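Local coordinates for penicillin-binding protein 2B (Streptococcus pneumoniae, PDB 2WAD), which is a peptidoglycan transpeptidase that forms peptide cross-links between adjacent glycan strands of the cell wall and is bound by penicillin, at residues 589-594 with 598-603. Numbering follows the deposited sequence.
Unlike the reference sequence in segment 589-594: S592 (reference Ala).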
loop_
_atom_site.group_PDB
_atom_site.type_symbol
_atom_site.label_atom_id
_atom_site.label_comp_id
_atom_site.label_asym_id
_atom_site.label_seq_id
_atom_site.Cartn_x
_atom_site.Cartn_y
_atom_site.Cartn_z
ATOM N N TYR A 589 23.680 10.070 19.008
ATOM C CA TYR A 589 24.970 9.390 19.003
ATOM C C TYR A 589 25.355 8.938 20.412
ATOM O O TYR A 589 25.837 7.827 20.597
ATOM C CB TYR A 589 26.070 10.284 18.424
ATOM C CG TYR A 589 27.450 9.649 18.514
ATOM C CD1 TYR A 589 27.913 8.775 17.527
ATOM C CD2 TYR A 589 28.283 9.906 19.602
ATOM C CE1 TYR A 589 29.154 8.188 17.617
ATOM C CE2 TYR A 589 29.535 9.328 19.695
ATOM C CZ TYR A 589 29.961 8.478 18.690
ATOM O OH TYR A 589 31.192 7.885 18.746
ATOM N N GLN A 590 25.116 9.797 21.400
ATOM C CA GLN A 590 25.374 9.495 22.804
ATOM C C GLN A 590 24.399 8.477 23.417
ATOM O O GLN A 590 24.723 7.822 24.404
ATOM C CB GLN A 590 25.430 10.805 23.617
ATOM C CG GLN A 590 26.655 11.710 23.274
ATOM C CD GLN A 590 26.876 12.900 24.222
ATOM O OE1 GLN A 590 26.368 12.950 25.350
ATOM N NE2 GLN A 590 27.628 13.885 23.743
ATOM N N VAL A 591 23.201 8.353 22.859
ATOM C CA VAL A 591 22.256 7.327 23.280
ATOM C C VAL A 591 22.938 5.967 23.119
ATOM O O VAL A 591 22.692 5.045 23.903
ATOM C CB VAL A 591 20.995 7.334 22.368
ATOM C CG1 VAL A 591 20.227 6.019 22.465
ATOM C CG2 VAL A 591 20.086 8.514 22.705
ATOM N N SER A 592 23.774 5.839 22.090
ATOM C CA SER A 592 24.376 4.549 21.766
ATOM C C SER A 592 25.860 4.444 22.130
ATOM O O SER A 592 26.412 3.356 22.056
ATOM C CB SER A 592 24.205 4.193 20.294
ATOM O OG SER A 592 24.761 5.206 19.474
ATOM N N HIS A 593 26.496 5.552 22.512
ATOM C CA HIS A 593 27.937 5.578 22.771
ATOM C C HIS A 593 28.274 6.115 24.155
ATOM O O HIS A 593 29.445 6.131 24.538
ATOM C CB HIS A 593 28.715 6.362 21.703
ATOM C CG HIS A 593 28.679 5.729 20.338
ATOM N ND1 HIS A 593 27.590 5.822 19.493
ATOM C CD2 HIS A 593 29.609 5.011 19.668
ATOM C CE1 HIS A 593 27.848 5.174 18.371
ATOM N NE2 HIS A 593 29.061 4.662 18.456
ATOM N N GLY A 594 27.262 6.558 24.899
ATOM C CA GLY A 594 27.486 7.204 26.194
ATOM C C GLY A 594 28.004 6.300 27.305
ATOM O O GLY A 594 27.924 5.079 27.223
ATOM N N LEU A 598 22.926 6.555 33.103
ATOM C CA LEU A 598 21.620 6.891 32.527
ATOM C C LEU A 598 21.580 6.756 31.009
ATOM O O LEU A 598 20.542 6.998 30.394
ATOM C CB LEU A 598 21.148 8.303 32.933
ATOM C CG LEU A 598 20.999 8.519 34.437
ATOM C CD1 LEU A 598 20.657 9.968 34.767
ATOM C CD2 LEU A 598 19.977 7.559 35.027
ATOM N N THR A 599 22.712 6.417 30.405
ATOM C CA THR A 599 22.741 6.163 28.982
ATOM C C THR A 599 21.786 5.016 28.659
ATOM O O THR A 599 21.867 3.936 29.260
ATOM C CB THR A 599 24.149 5.800 28.518
ATOM O OG1 THR A 599 24.989 6.954 28.647
ATOM C CG2 THR A 599 24.109 5.362 27.039
ATOM N N THR A 600 20.882 5.250 27.710
ATOM C CA THR A 600 19.788 4.316 27.486
ATOM C C THR A 600 20.022 3.327 26.345
ATOM O O THR A 600 19.316 2.321 26.246
ATOM C CB THR A 600 18.465 5.056 27.178
ATOM O OG1 THR A 600 18.672 5.959 26.079
ATOM C CG2 THR A 600 17.959 5.830 28.422
ATOM N N GLY A 601 20.987 3.590 25.472
ATOM C CA GLY A 601 21.050 2.800 24.250
ATOM C C GLY A 601 22.334 2.091 23.846
ATOM O O GLY A 601 22.542 1.821 22.649
ATOM N N ARG A 602 23.191 1.762 24.811
ATOM C CA ARG A 602 24.405 1.015 24.470
ATOM C C ARG A 602 24.129 -0.324 23.775
ATOM O O ARG A 602 24.982 -0.838 23.040
ATOM C CB ARG A 602 25.316 0.840 25.708
ATOM C CG ARG A 602 26.001 2.150 26.145
ATOM C CD ARG A 602 26.858 1.945 27.396
ATOM N NE ARG A 602 26.023 1.624 28.550
ATOM C CZ ARG A 602 25.846 2.425 29.598
ATOM N NH1 ARG A 602 26.464 3.599 29.672
ATOM N NH2 ARG A 602 25.046 2.055 30.587
ATOM N N ALA A 603 22.941 -0.899 23.959
ATOM C CA ALA A 603 22.626 -2.115 23.195
ATOM C C ALA A 603 22.722 -1.964 21.670
ATOM O O ALA A 603 23.001 -2.959 20.977
ATOM C CB ALA A 603 21.276 -2.731 23.610
#
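The R602 guanidinium presents its edge to G594: NH1 donates to G594 O at 3.2 Å with an N-H...O angle of 161°, the oxygen lying close to the guanidinium plane. Seen from the carbonyl, however, the donor stands 47° above the C=O plane, not on a lone pair. T599 O lies over one guanidinium face, offset toward the rim. The chain bends at chi3, and CD of R602 packs 3.3 Å from G594 O; NH1 also donates to S596 O in the short connection between the segments, serving two backbone carbonyls, which probably limits its swing. Within 589-594, Y589 CE1 lies over the centre of one H593 ring face, and Y589 O, in plane at that ring's edge, accepts from ND1.

CB of T599 is directed at 589-594. With its methyl anti to the backbone N, CG2 lies 3.5 Å from V591 O, while OG1 is hydrogen-bonded to E441 OE2 and S596 N. V591 CG1 lies 3.8 Å from G601 CA and also meets T600 OG1, a hydroxyl bonded to E441 O. S592 CA makes a CA-H...O contact to G601 O (3.4 Å, 153° at the hydrogen).

In the transpeptidase domain, T600 lies about 8 Å, side chain to side chain, from S386, the probable acyl-ester nucleophile. The loop folds back over helix 578-593; E441 ties it to helix 436-442, and V591 and T600 touch K615 and T616 of strand 613-616, consistent with a K(T/S)G motif.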